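PDB 6G42: minor capsid protein from Cafeteriavirus-dependent mavirus, which probably forms the five-subunit penton of the virophage capsid, with a single jelly-roll domain in each copy of the chain. Local coordinates for residues F197-S202 and Y238-Q243; K60-L65 and N245-S250; H203-S208 and G232-N237; P64-A69 and G101-Y106. All coordinates share one frame; numbering follows the deposited sequence. Where two conformers were deposited one is given.

Contact 1 of 4, residues F197-S202 and Y238-Q243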
loop_
_atom_site.group_PDB
_atom_site.type_symbol
_atom_site.label_atom_id
_atom_site.label_comp_id
_atom_site.label_asym_id
_atom_site.label_seq_id
_atom_site.Cartn_x
_atom_site.Cartn_y
_atom_site.Cartn_z
ATOM N N PHE C 197 -2.526 -1.891 21.665
ATOM C CA PHE C 197 -3.199 -2.223 22.949
ATOM C C PHE C 197 -2.760 -1.371 24.147
ATOM O O PHE C 197 -3.363 -1.462 25.219
ATOM C CB PHE C 197 -2.947 -3.697 23.319
ATOM C CG PHE C 197 -3.785 -4.679 22.548
ATOM C CD1 PHE C 197 -3.496 -4.963 21.217
ATOM C CD2 PHE C 197 -4.847 -5.344 23.162
ATOM C CE1 PHE C 197 -4.261 -5.868 20.502
ATOM C CE2 PHE C 197 -5.617 -6.251 22.453
ATOM C CZ PHE C 197 -5.326 -6.513 21.120
ATOM N N LEU C 198 -1.692 -0.593 23.973
ATOM C CA LEU C 198 -1.090 0.217 25.037
ATOM C C LEU C 198 -1.383 1.718 24.924
ATOM O O LEU C 198 -1.509 2.403 25.942
ATOM C CB LEU C 198 0.429 -0.013 25.047
ATOM C CG LEU C 198 0.920 -1.471 25.151
ATOM C CD1 LEU C 198 2.439 -1.529 25.196
ATOM C CD2 LEU C 198 0.356 -2.191 26.365
ATOM N N THR C 199 -1.460 2.232 23.701
ATOM C CA THR C 199 -1.739 3.656 23.484
ATOM C C THR C 199 -3.086 4.083 24.088
ATOM O O THR C 199 -4.118 3.460 23.817
ATOM C CB THR C 199 -1.672 4.075 21.990
ATOM O OG1 THR C 199 -1.981 5.470 21.876
ATOM C CG2 THR C 199 -2.644 3.283 21.099
ATOM N N PRO C 200 -3.078 5.148 24.912
ATOM C CA PRO C 200 -4.322 5.659 25.456
ATOM C C PRO C 200 -5.081 6.562 24.486
ATOM O O PRO C 200 -6.219 6.925 24.779
ATOM C CB PRO C 200 -3.849 6.475 26.654
ATOM C CG PRO C 200 -2.546 7.032 26.207
ATOM C CD PRO C 200 -1.928 5.967 25.345
ATOM N N ILE C 201 -4.467 6.917 23.356
ATOM C CA ILE C 201 -5.020 7.908 22.441
ATOM C C ILE C 201 -5.875 7.245 21.368
ATOM O O ILE C 201 -5.392 6.389 20.618
ATOM C CB ILE C 201 -3.899 8.746 21.800
ATOM C CG1 ILE C 201 -3.067 9.381 22.919
ATOM C CG2 ILE C 201 -4.479 9.809 20.859
ATOM C CD1 ILE C 201 -1.926 10.246 22.464
ATOM N N SER C 202 -7.134 7.677 21.296
ATOM C CA SER C 202 -8.123 7.139 20.360
ATOM C C SER C 202 -8.337 8.050 19.151
ATOM O O SER C 202 -8.068 7.650 18.020
ATOM C CB SER C 202 -9.451 6.916 21.080
ATOM O OG SER C 202 -10.496 6.646 20.161
ATOM N N TYR C 238 -10.192 12.611 13.587
ATOM C CA TYR C 238 -9.016 11.887 13.117
ATOM C C TYR C 238 -8.774 10.733 14.076
ATOM O O TYR C 238 -8.551 10.955 15.257
ATOM C CB TYR C 238 -7.798 12.806 13.069
ATOM C CG TYR C 238 -6.532 12.126 12.618
ATOM C CD1 TYR C 238 -6.229 12.010 11.267
ATOM C CD2 TYR C 238 -5.632 11.601 13.540
ATOM C CE1 TYR C 238 -5.065 11.386 10.846
ATOM C CE2 TYR C 238 -4.467 10.973 13.127
ATOM C CZ TYR C 238 -4.188 10.870 11.778
ATOM O OH TYR C 238 -3.037 10.251 11.356
ATOM N N LYS C 239 -8.842 9.509 13.567
ATOM C CA LYS C 239 -8.453 8.334 14.332
ATOM C C LYS C 239 -6.934 8.262 14.408
ATOM O O LYS C 239 -6.262 8.341 13.384
ATOM C CB LYS C 239 -8.988 7.060 13.679
ATOM C CG LYS C 239 -8.781 5.794 14.503
ATOM C CD LYS C 239 -9.702 5.780 15.709
ATOM C CE LYS C 239 -9.352 4.696 16.703
ATOM N NZ LYS C 239 -10.146 4.910 17.941
ATOM N N TYR C 240 -6.405 8.099 15.617
ATOM C CA TYR C 240 -4.965 7.986 15.831
ATOM C C TYR C 240 -4.550 6.531 16.059
ATOM O O TYR C 240 -5.281 5.755 16.673
ATOM C CB TYR C 240 -4.538 8.861 17.006
ATOM C CG TYR C 240 -3.048 8.861 17.239
ATOM C CD1 TYR C 240 -2.191 9.590 16.416
ATOM C CD2 TYR C 240 -2.489 8.108 18.273
ATOM C CE1 TYR C 240 -0.815 9.576 16.622
ATOM C CE2 TYR C 240 -1.124 8.086 18.485
ATOM C CZ TYR C 240 -0.287 8.818 17.660
ATOM O OH TYR C 240 1.068 8.789 17.885
ATOM N N LEU C 241 -3.378 6.179 15.539
ATOM C CA LEU C 241 -2.766 4.865 15.744
ATOM C C LEU C 241 -1.284 5.051 16.090
ATOM O O LEU C 241 -0.572 5.782 15.399
ATOM C CB LEU C 241 -2.900 4.018 14.483
ATOM C CG LEU C 241 -4.325 3.787 13.968
ATOM C CD1 LEU C 241 -4.291 3.234 12.550
ATOM C CD2 LEU C 241 -5.102 2.859 14.890
ATOM N N GLN C 242 -0.829 4.392 17.153
ATOM C CA GLN C 242 0.571 4.447 17.554
ATOM C C GLN C 242 1.357 3.390 16.777
ATOM O O GLN C 242 1.190 2.188 17.005
ATOM C CB GLN C 242 0.709 4.241 19.063
ATOM C CG GLN C 242 2.081 4.586 19.634
ATOM C CD GLN C 242 2.456 6.058 19.481
ATOM O OE1 GLN C 242 1.646 6.952 19.750
ATOM N NE2 GLN C 242 3.700 6.317 19.061
ATOM N N GLN C 243 2.209 3.858 15.862
ATOM C CA GLN C 243 2.964 3.000 14.932
ATOM C C GLN C 243 4.277 2.462 15.510
ATOM O O GLN C 243 4.720 1.374 15.147
ATOM C CB GLN C 243 3.289 3.785 13.657
ATOM C CG GLN C 243 2.072 4.255 12.865
ATOM C CD GLN C 243 1.405 3.163 12.043
ATOM O OE1 GLN C 243 1.979 2.093 11.812
ATOM N NE2 GLN C 243 0.181 3.434 11.584
HETATM O O HOH W 1 0.178 6.955 21.912
#

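Contact 2 of 4, residues K60-L65 and N245-S250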
loop_
_atom_site.group_PDB
_atom_site.type_symbol
_atom_site.label_atom_id
_atom_site.label_comp_id
_atom_site.label_asym_id
_atom_site.label_seq_id
_atom_site.Cartn_x
_atom_site.Cartn_y
_atom_site.Cartn_z
ATOM N N LYS C 60 5.278 18.894 14.544
ATOM C CA LYS C 60 6.082 18.956 15.766
ATOM C C LYS C 60 5.241 19.197 17.024
ATOM O O LYS C 60 5.201 20.299 17.594
ATOM C CB LYS C 60 7.239 19.945 15.645
ATOM C CG LYS C 60 8.019 19.736 14.368
ATOM C CD LYS C 60 9.264 20.584 14.321
ATOM C CE LYS C 60 9.821 20.595 12.915
ATOM N NZ LYS C 60 11.131 21.286 12.889
ATOM N N ILE C 61 4.579 18.117 17.428
ATOM C CA ILE C 61 3.823 18.036 18.675
ATOM C C ILE C 61 4.297 16.828 19.469
ATOM O O ILE C 61 5.053 16.002 18.952
ATOM C CB ILE C 61 2.321 17.869 18.411
ATOM C CG1 ILE C 61 2.055 16.572 17.638
ATOM C CG2 ILE C 61 1.794 19.070 17.642
ATOM C CD1 ILE C 61 0.617 16.146 17.687
ATOM N N ARG C 62 3.831 16.724 20.713
ATOM C CA ARG C 62 4.143 15.579 21.577
ATOM C C ARG C 62 2.863 14.874 22.004
ATOM O O ARG C 62 1.865 15.526 22.303
ATOM C CB ARG C 62 4.922 16.030 22.810
ATOM C CG ARG C 62 5.799 14.934 23.380
ATOM C CD ARG C 62 6.275 15.247 24.781
ATOM N NE ARG C 62 7.267 14.274 25.236
ATOM C CZ ARG C 62 7.730 14.178 26.484
ATOM N NH1 ARG C 62 7.297 14.999 27.445
ATOM N NH2 ARG C 62 8.635 13.245 26.782
ATOM N N LEU C 63 2.898 13.544 22.027
ATOM C CA LEU C 63 1.754 12.740 22.448
ATOM C C LEU C 63 2.192 11.645 23.422
ATOM O O LEU C 63 3.286 11.095 23.283
ATOM C CB LEU C 63 1.066 12.114 21.236
ATOM C CG LEU C 63 0.352 13.051 20.255
ATOM C CD1 LEU C 63 -0.122 12.263 19.041
ATOM C CD2 LEU C 63 -0.821 13.778 20.898
ATOM N N PRO C 64 1.342 11.330 24.419
ATOM C CA PRO C 64 1.671 10.238 25.331
ATOM C C PRO C 64 1.492 8.864 24.703
ATOM O O PRO C 64 0.641 8.679 23.826
ATOM C CB PRO C 64 0.694 10.437 26.491
ATOM C CG PRO C 64 -0.459 11.176 25.907
ATOM C CD PRO C 64 0.130 12.057 24.846
ATOM N N LEU C 65 2.308 7.921 25.161
ATOM C CA LEU C 65 2.294 6.543 24.682
ATOM C C LEU C 65 1.553 5.560 25.604
ATOM O O LEU C 65 1.117 4.504 25.148
ATOM C CB LEU C 65 3.733 6.061 24.475
ATOM C CG LEU C 65 4.677 6.933 23.641
ATOM C CD1 LEU C 65 5.919 6.139 23.265
ATOM C CD2 LEU C 65 4.016 7.469 22.381
ATOM N N ASN C 245 7.683 3.745 18.725
ATOM C CA ASN C 245 7.987 4.320 20.036
ATOM C C ASN C 245 8.351 5.816 19.968
ATOM O O ASN C 245 9.273 6.270 20.646
ATOM C CB ASN C 245 9.117 3.512 20.675
ATOM C CG ASN C 245 9.351 3.880 22.125
ATOM O OD1 ASN C 245 8.406 4.033 22.899
ATOM N ND2 ASN C 245 10.614 4.039 22.498
ATOM N N GLN C 246 7.617 6.577 19.158
ATOM C CA GLN C 246 7.869 8.004 18.992
ATOM C C GLN C 246 6.799 8.816 19.707
ATOM O O GLN C 246 5.634 8.798 19.305
ATOM C CB GLN C 246 7.886 8.388 17.513
ATOM C CG GLN C 246 9.191 8.117 16.791
ATOM C CD GLN C 246 9.252 8.840 15.450
ATOM O OE1 GLN C 246 8.615 8.423 14.475
ATOM N NE2 GLN C 246 10.010 9.935 15.395
ATOM N N ASP C 247 7.200 9.514 20.769
ATOM C CA ASP C 247 6.333 10.497 21.435
ATOM C C ASP C 247 6.180 11.783 20.617
ATOM O O ASP C 247 5.103 12.388 20.617
ATOM C CB ASP C 247 6.752 10.792 22.892
ATOM C CG ASP C 247 8.252 11.048 23.073
ATOM O OD1 ASP C 247 9.080 10.486 22.319
ATOM O OD2 ASP C 247 8.605 11.788 24.016
ATOM N N TYR C 248 7.239 12.194 19.919
ATOM C CA TYR C 248 7.184 13.380 19.061
ATOM C C TYR C 248 6.746 13.005 17.645
ATOM O O TYR C 248 7.357 12.146 17.010
ATOM C CB TYR C 248 8.532 14.090 19.029
ATOM C CG TYR C 248 8.923 14.694 20.354
ATOM C CD1 TYR C 248 9.510 13.910 21.342
ATOM C CD2 TYR C 248 8.713 16.053 20.624
ATOM C CE1 TYR C 248 9.878 14.451 22.563
ATOM C CE2 TYR C 248 9.077 16.605 21.847
ATOM C CZ TYR C 248 9.662 15.797 22.816
ATOM O OH TYR C 248 10.035 16.304 24.043
ATOM N N ASN C 249 5.693 13.665 17.164
ATOM C CA ASN C 249 5.046 13.305 15.907
ATOM C C ASN C 249 4.766 14.508 15.008
ATOM O O ASN C 249 4.773 15.661 15.440
ATOM C CB ASN C 249 3.732 12.558 16.175
ATOM C CG ASN C 249 3.951 11.206 16.829
ATOM O OD1 ASN C 249 4.340 10.245 16.173
ATOM N ND2 ASN C 249 3.701 11.124 18.127
ATOM N N SER C 250 4.534 14.190 13.740
ATOM C CA SER C 250 4.109 15.131 12.722
ATOM C C SER C 250 2.915 14.451 12.066
ATOM O O SER C 250 3.080 13.461 11.366
ATOM C CB SER C 250 5.240 15.372 11.720
ATOM O OG SER C 250 4.862 16.288 10.711
#

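Contact 3 of 4, residues H203-S208 and G232-N237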
loop_
_atom_site.group_PDB
_atom_site.type_symbol
_atom_site.label_atom_id
_atom_site.label_comp_id
_atom_site.label_asym_id
_atom_site.label_seq_id
_atom_site.Cartn_x
_atom_site.Cartn_y
_atom_site.Cartn_z
ATOM N N HIS C 203 -8.813 9.265 19.417
ATOM C CA HIS C 203 -9.186 10.235 18.381
ATOM C C HIS C 203 -8.576 11.607 18.673
ATOM O O HIS C 203 -8.234 11.903 19.818
ATOM C CB HIS C 203 -10.710 10.380 18.312
ATOM C CG HIS C 203 -11.394 9.356 17.455
ATOM N ND1 HIS C 203 -11.863 8.157 17.948
ATOM C CD2 HIS C 203 -11.723 9.374 16.142
ATOM C CE1 HIS C 203 -12.436 7.476 16.971
ATOM N NE2 HIS C 203 -12.362 8.191 15.865
ATOM N N ILE C 204 -8.426 12.418 17.623
ATOM C CA ILE C 204 -8.041 13.832 17.731
ATOM C C ILE C 204 -9.093 14.589 16.935
ATOM O O ILE C 204 -9.328 14.291 15.763
ATOM C CB ILE C 204 -6.641 14.123 17.142
ATOM C CG1 ILE C 204 -5.553 13.409 17.956
ATOM C CG2 ILE C 204 -6.368 15.630 17.113
ATOM C CD1 ILE C 204 -4.181 13.418 17.315
ATOM N N VAL C 205 -9.691 15.584 17.579
ATOM C CA VAL C 205 -10.883 16.257 17.088
ATOM C C VAL C 205 -10.610 17.749 16.977
ATOM O O VAL C 205 -9.839 18.299 17.758
ATOM C CB VAL C 205 -12.051 16.019 18.076
ATOM C CG1 VAL C 205 -13.231 16.949 17.816
ATOM C CG2 VAL C 205 -12.505 14.568 18.028
ATOM N N ILE C 206 -11.249 18.387 15.997
ATOM C CA ILE C 206 -11.371 19.848 15.928
ATOM C C ILE C 206 -12.791 20.218 16.365
ATOM O O ILE C 206 -13.761 19.744 15.766
ATOM C CB ILE C 206 -11.127 20.381 14.501
ATOM C CG1 ILE C 206 -9.686 20.095 14.071
ATOM C CG2 ILE C 206 -11.412 21.882 14.427
ATOM C CD1 ILE C 206 -9.385 20.397 12.617
ATOM N N GLU C 207 -12.897 21.065 17.394
ATOM C CA GLU C 207 -14.191 21.567 17.904
ATOM C C GLU C 207 -14.265 23.100 17.958
ATOM O O GLU C 207 -13.243 23.792 17.864
ATOM C CB GLU C 207 -14.536 20.943 19.272
ATOM C CG GLU C 207 -13.443 20.976 20.334
ATOM C CD GLU C 207 -13.802 20.184 21.589
ATOM O OE1 GLU C 207 -14.512 19.157 21.499
ATOM O OE2 GLU C 207 -13.357 20.578 22.683
ATOM N N SER C 208 -15.494 23.603 18.092
ATOM C CA SER C 208 -15.787 25.038 18.103
ATOM C C SER C 208 -16.933 25.355 19.057
ATOM O O SER C 208 -17.989 24.730 18.980
ATOM C CB SER C 208 -16.174 25.506 16.702
ATOM O OG SER C 208 -16.492 26.889 16.697
ATOM N N GLY C 232 -22.749 17.732 20.964
ATOM C CA GLY C 232 -21.420 18.332 20.863
ATOM C C GLY C 232 -21.045 18.737 19.447
ATOM O O GLY C 232 -21.487 18.121 18.476
ATOM N N VAL C 233 -20.217 19.776 19.344
ATOM C CA VAL C 233 -19.721 20.289 18.067
ATOM C C VAL C 233 -18.383 19.624 17.765
ATOM O O VAL C 233 -17.411 19.807 18.499
ATOM C CB VAL C 233 -19.546 21.818 18.099
ATOM C CG1 VAL C 233 -18.991 22.333 16.778
ATOM C CG2 VAL C 233 -20.878 22.493 18.408
ATOM N N PHE C 234 -18.367 18.834 16.695
ATOM C CA PHE C 234 -17.194 18.099 16.237
ATOM C C PHE C 234 -17.084 18.378 14.738
ATOM O O PHE C 234 -17.997 18.032 13.989
ATOM C CB PHE C 234 -17.377 16.590 16.457
ATOM C CG PHE C 234 -17.313 16.146 17.901
ATOM C CD1 PHE C 234 -18.279 16.536 18.821
ATOM C CD2 PHE C 234 -16.315 15.274 18.331
ATOM C CE1 PHE C 234 -18.229 16.107 20.141
ATOM C CE2 PHE C 234 -16.260 14.841 19.652
ATOM C CZ PHE C 234 -17.218 15.257 20.558
ATOM N N LEU C 235 -15.988 19.003 14.303
ATOM C CA LEU C 235 -15.778 19.341 12.879
ATOM C C LEU C 235 -15.032 18.279 12.060
ATOM O O LEU C 235 -15.244 18.169 10.854
ATOM C CB LEU C 235 -15.075 20.691 12.753
ATOM C CG LEU C 235 -15.777 21.873 13.425
ATOM C CD1 LEU C 235 -15.094 23.167 13.014
ATOM C CD2 LEU C 235 -17.262 21.941 13.101
ATOM N N THR C 236 -14.143 17.532 12.707
ATOM C CA THR C 236 -13.577 16.312 12.124
ATOM C C THR C 236 -13.100 15.375 13.237
ATOM O O THR C 236 -12.825 15.818 14.352
ATOM C CB THR C 236 -12.446 16.605 11.095
ATOM O OG1 THR C 236 -12.121 15.410 10.365
ATOM C CG2 THR C 236 -11.185 17.154 11.770
ATOM N N ASN C 237 -13.038 14.085 12.910
ATOM C CA ASN C 237 -12.565 13.029 13.801
ATOM C C ASN C 237 -11.404 12.329 13.136
ATOM O O ASN C 237 -11.613 11.538 12.214
ATOM C CB ASN C 237 -13.646 11.975 14.006
ATOM C CG ASN C 237 -14.664 12.367 15.037
ATOM O OD1 ASN C 237 -15.155 13.495 15.044
ATOM N ND2 ASN C 237 -15.022 11.419 15.903
#

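Contact 4 of 4, residues P64-A69 and G101-Y106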
loop_
_atom_site.group_PDB
_atom_site.type_symbol
_atom_site.label_atom_id
_atom_site.label_comp_id
_atom_site.label_asym_id
_atom_site.label_seq_id
_atom_site.Cartn_x
_atom_site.Cartn_y
_atom_site.Cartn_z
ATOM N N PRO C 64 1.342 11.330 24.419
ATOM C CA PRO C 64 1.671 10.238 25.331
ATOM C C PRO C 64 1.492 8.864 24.703
ATOM O O PRO C 64 0.641 8.679 23.826
ATOM C CB PRO C 64 0.694 10.437 26.491
ATOM C CG PRO C 64 -0.459 11.176 25.907
ATOM C CD PRO C 64 0.130 12.057 24.846
ATOM N N LEU C 65 2.308 7.921 25.161
ATOM C CA LEU C 65 2.294 6.543 24.682
ATOM C C LEU C 65 1.553 5.560 25.604
ATOM O O LEU C 65 1.117 4.504 25.148
ATOM C CB LEU C 65 3.733 6.061 24.475
ATOM C CG LEU C 65 4.677 6.933 23.641
ATOM C CD1 LEU C 65 5.919 6.139 23.265
ATOM C CD2 LEU C 65 4.016 7.469 22.381
ATOM N N PHE C 66 1.419 5.897 26.888
ATOM C CA PHE C 66 0.834 4.998 27.893
ATOM C C PHE C 66 0.176 5.808 29.015
ATOM O O PHE C 66 0.584 6.940 29.290
ATOM C CB PHE C 66 1.917 4.070 28.456
ATOM C CG PHE C 66 1.382 2.939 29.293
ATOM C CD1 PHE C 66 0.740 1.859 28.698
ATOM C CD2 PHE C 66 1.531 2.939 30.678
ATOM C CE1 PHE C 66 0.247 0.805 29.467
ATOM C CE2 PHE C 66 1.047 1.886 31.451
ATOM C CZ PHE C 66 0.403 0.819 30.845
ATOM N N LYS C 67 -0.844 5.223 29.646
ATOM C CA LYS C 67 -1.619 5.876 30.709
ATOM C C LYS C 67 -1.974 4.844 31.783
ATOM O O LYS C 67 -3.034 4.228 31.707
ATOM C CB LYS C 67 -2.891 6.487 30.121
ATOM C CG LYS C 67 -3.747 7.273 31.104
ATOM C CD LYS C 67 -5.060 7.671 30.460
ATOM C CE LYS C 67 -5.794 8.721 31.263
ATOM N NZ LYS C 67 -6.913 9.290 30.467
ATOM N N PRO C 68 -1.095 4.667 32.799
ATOM C CA PRO C 68 -1.230 3.605 33.816
ATOM C C PRO C 68 -2.555 3.488 34.580
ATOM O O PRO C 68 -2.881 2.395 35.047
ATOM C CB PRO C 68 -0.115 3.936 34.804
ATOM C CG PRO C 68 0.921 4.594 33.978
ATOM C CD PRO C 68 0.158 5.425 32.993
ATOM N N ALA C 69 -3.293 4.588 34.716
ATOM C CA ALA C 69 -4.559 4.597 35.463
ATOM C C ALA C 69 -5.553 3.539 34.970
ATOM O O ALA C 69 -6.150 2.830 35.774
ATOM C CB ALA C 69 -5.190 5.982 35.408
ATOM N N GLY C 101 -0.693 12.172 34.341
ATOM C CA GLY C 101 -0.949 10.722 34.471
ATOM C C GLY C 101 -0.441 9.834 33.336
ATOM O O GLY C 101 -0.871 8.685 33.213
ATOM N N TYR C 102 0.493 10.355 32.531
ATOM C CA TYR C 102 0.959 9.710 31.296
ATOM C C TYR C 102 2.445 9.351 31.344
ATOM O O TYR C 102 3.207 9.929 32.118
ATOM C CB TYR C 102 0.755 10.643 30.100
ATOM C CG TYR C 102 -0.684 10.954 29.733
ATOM C CD1 TYR C 102 -1.530 9.969 29.216
ATOM C CD2 TYR C 102 -1.188 12.248 29.862
ATOM C CE1 TYR C 102 -2.839 10.262 28.868
ATOM C CE2 TYR C 102 -2.494 12.550 29.517
ATOM C CZ TYR C 102 -3.316 11.559 29.019
ATOM O OH TYR C 102 -4.611 11.879 28.679
ATOM N N MET C 103 2.830 8.396 30.497
ATOM C CA MET C 103 4.234 8.082 30.201
ATOM C C MET C 103 4.456 8.242 28.696
ATOM O O MET C 103 3.502 8.232 27.921
ATOM C CB MET C 103 4.585 6.666 30.647
ATOM C CG MET C 103 4.550 6.472 32.154
ATOM S SD MET C 103 4.429 4.740 32.651
ATOM C CE MET C 103 5.985 4.107 32.019
ATOM N N TYR C 104 5.718 8.382 28.298
ATOM C CA TYR C 104 6.075 8.808 26.936
ATOM C C TYR C 104 7.097 7.916 26.211
ATOM O O TYR C 104 7.630 8.300 25.169
ATOM C CB TYR C 104 6.564 10.264 26.989
ATOM C CG TYR C 104 5.467 11.240 27.361
ATOM C CD1 TYR C 104 5.118 11.464 28.696
ATOM C CD2 TYR C 104 4.759 11.931 26.373
ATOM C CE1 TYR C 104 4.100 12.348 29.032
ATOM C CE2 TYR C 104 3.738 12.814 26.702
ATOM C CZ TYR C 104 3.415 13.023 28.030
ATOM O OH TYR C 104 2.399 13.902 28.345
ATOM N N ASP C 105 7.329 6.712 26.727
ATOM C CA ASP C 105 8.355 5.815 26.195
ATOM C C ASP C 105 8.032 4.373 26.604
ATOM O O ASP C 105 7.883 4.081 27.791
ATOM C CB ASP C 105 9.731 6.233 26.728
ATOM C CG ASP C 105 10.885 5.577 25.986
ATOM O OD1 ASP C 105 10.812 4.371 25.651
ATOM O OD2 ASP C 105 11.891 6.275 25.751
ATOM N N TYR C 106 7.941 3.473 25.625
ATOM C CA TYR C 106 7.637 2.059 25.900
ATOM C C TYR C 106 8.783 1.296 26.560
ATOM O O TYR C 106 8.559 0.205 27.088
ATOM C CB TYR C 106 7.154 1.328 24.632
ATOM C CG TYR C 106 5.781 1.795 24.176
ATOM C CD1 TYR C 106 4.661 1.660 25.006
ATOM C CD2 TYR C 106 5.601 2.388 22.932
ATOM C CE1 TYR C 106 3.413 2.105 24.605
ATOM C CE2 TYR C 106 4.352 2.827 22.527
ATOM C CZ TYR C 106 3.265 2.681 23.364
ATOM O OH TYR C 106 2.031 3.129 22.958
#

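Contact 1 of 4, residues F197-S202 and Y238-Q243
Lys239 reaches across to Ser202 with the outer part of its side chain. From CB, which stands back from Ser202, the chain leaves with CG anti to N and bends at chi2 (72°), which turns the methylenes along the carbonyl of Ser202. CG only skirts that oxygen, while Lys239 CD and CE rest against it, CD at 3.4 Å from Ser202 O. At the tip, Lys239 NZ donates to Ser202 OG at 2.8 Å and makes a weak second bond to the carbonyl oxygen. Gln298 of a neighbouring subunit also bonds Ser202 OG, so this pair lies at a subunit boundary. Ser202 O is also the acceptor for Tyr240 N, at 3.0 Å and nearly straight (170°). Here strands 201-207 and 236-239, antiparallel neighbours in one sheet of the jelly roll, run out into loop. At this end Ile201 CG2 packs obliquely against Tyr240 CD2 at 3.7 Å. Past the ring, Tyr240 OH donates to Gln242 OE1 at 2.7 Å, coming from above the carbonyl plane. Thr199 folds into an ST turn, its OG1 accepting from Ile201 N at 3.2 Å. A water accepts from that hydroxyl and donates to Gln242 OE1, while Thr199 CB packs on Gln242 CB at 3.8 Å.

Contact 2 of 4, residues K60-L65 and N245-S250
A G1 beta bulge starts this pairing, with Lys60 and Ile61 both set opposite Asn249 where the chain turns a corner at Lys60. Ile61 and Asn249 form an antiparallel hydrogen-bonded pair: Ile61 N gives a nearly straight bond to Asn249 O at 3.2 Å, and Asn249 N returns one to Ile61 O at 3.0 Å. The backbone pairing carries on past the strand ends, Leu63 N bonding Asp247 O at 2.9 Å. Between these bonds sits the non-hydrogen-bonded pair Arg62 and Tyr248. A chi1 of -154° puts Arg62 CG over the centre of the Tyr248 ring, 3.9 Å from its centroid, as a CH-pi contact; the extended chain then carries the guanidinium past the ring to Asp247. There Tyr248 OH lies over one face of the guanidinium, whose plane is 28° from that of the ring. Side-on, Arg62 NE and NH2 both grip a single oxygen, Asp247 OD2, each at 3.1 Å and close to the guanidinium plane. The salt bridge helps fix the guanidinium's rotation, and Tyr104 adds a cation-pi contact. Strands 49-62 and 248-264 are neighbours in the four-stranded sheet; Leu63 leans on Ile201 of strand 201-207, and Asn245 OD1 accepts from Tyr106 N at the start of helix 106-120.

Contact 3 of 4, residues H203-S208 and G232-N237
Val205 meets Phe234 in a short antiparallel pairing of the jelly-roll domain, between strand 201-207 and strand 236-239 with the residues just before it. Val205 CG1, anti to the backbone N (chi1 166°), comes obliquely to the ring and lies 3.5 Å from Phe234 CD2, with CG2 a little farther from the same carbon. The backbone of Val205 and Asn237 forms a non-hydrogen-bonded pair, and Val205 CA makes a CA-H...O contact of 3.4 Å with Thr236 O. On the face opposite Val205, Ile206 touches two residues with two different branches. Its CG2 packs on Leu235 CD1 at 4.1 Å, the two side chains crossing at about a right angle, while Ile206 CD1, at the end of the other branch, meets Thr236 CG2 at 3.8 Å.

What positions these groups is partly the next layer out. Ile206 rests on Val53 and Phe56 of strand 49-62, Leu235 on Leu51 and Thr236 on Val53, so this face looks across the sandwich to the opposing sheet. Strand 272-281 flanks strand 201-207 with backbone bonds, among them one between Val205 and Thr278, and Tyr280 packs beside Val205. Where the strand ends, Ser208 OG bonds to Asn274 O and Leu211 N, while Val233 CG1 packs against Ser208 O at 3.4 Å. The backbone bond from Ile206 N to Thr236 O is weak, so the firm tie is the one from Leu235 N to Ile206 O, 2.8 Å long, 165° at the hydrogen and nearly along the C=O axis.

Contact 4 of 4, residues P64-A69 and G101-Y106
Leu65 and Phe66 both stand opposite Met103, a classic beta bulge that ties the loop after strand 49-62 to the one entering helix 106-120. Backbone hydrogen bonds hold it. Met103 O accepts twice, from Leu65 N at 3.0 Å in the carbonyl plane and from Phe66 N at 3.3 Å from above that plane. Met103 N answers with a straight bond to Phe66 O of 2.9 Å.

CH-pi contacts come next, with Pro64 serving two tyrosines. Its CG sits over a face of the Tyr102 ring, 3.8 Å from the centroid and offset toward the rim, while its CB lies over a face of Tyr104. Leu65 CB does the same over Tyr106, whose hydroxyl makes a weak bond to Leu65 O.

The charged group lies outside the two segments: Lys67 NZ makes salt bridges with Asp281, Asp283 and Glu285, which would probably stabilise its positive charge, and Tyr102 OH also bonds Asp281.

Apolar packing joins the rest. Lys67, fully extended (chi1 -176°), runs its methylenes past Tyr102 CE1. The Met103 sulfur has two partners: it makes an oblique Met-aromatic contact with the Phe66 ring, and Met103 SD lies 3.8 Å from Pro68 CG.

How the contacts relate
All four contacts are largely buried, but they serve different parts of the fold. Contacts 1 and 3 hold the same two strands, 201-207 and 236-239: contact 3 is mainly apolar and one of its faces packs inward on strand 49-62, whereas contact 1, where the strands fray, turns polar, with a lysine, a serine and a bridging water. Contact 2 belongs to the other sheet and adds a salt bridge; contact 4 joins mostly loops, through a bulge, aromatic rings and prolines. Contacts 2 and 4 share Pro64 and Leu65, and both touch contact 1, with Ile201 CD1 against Pro64 O. Contacts 1, 2 and 3 reach neighbouring subunits, while contact 4 is not touched by another chain.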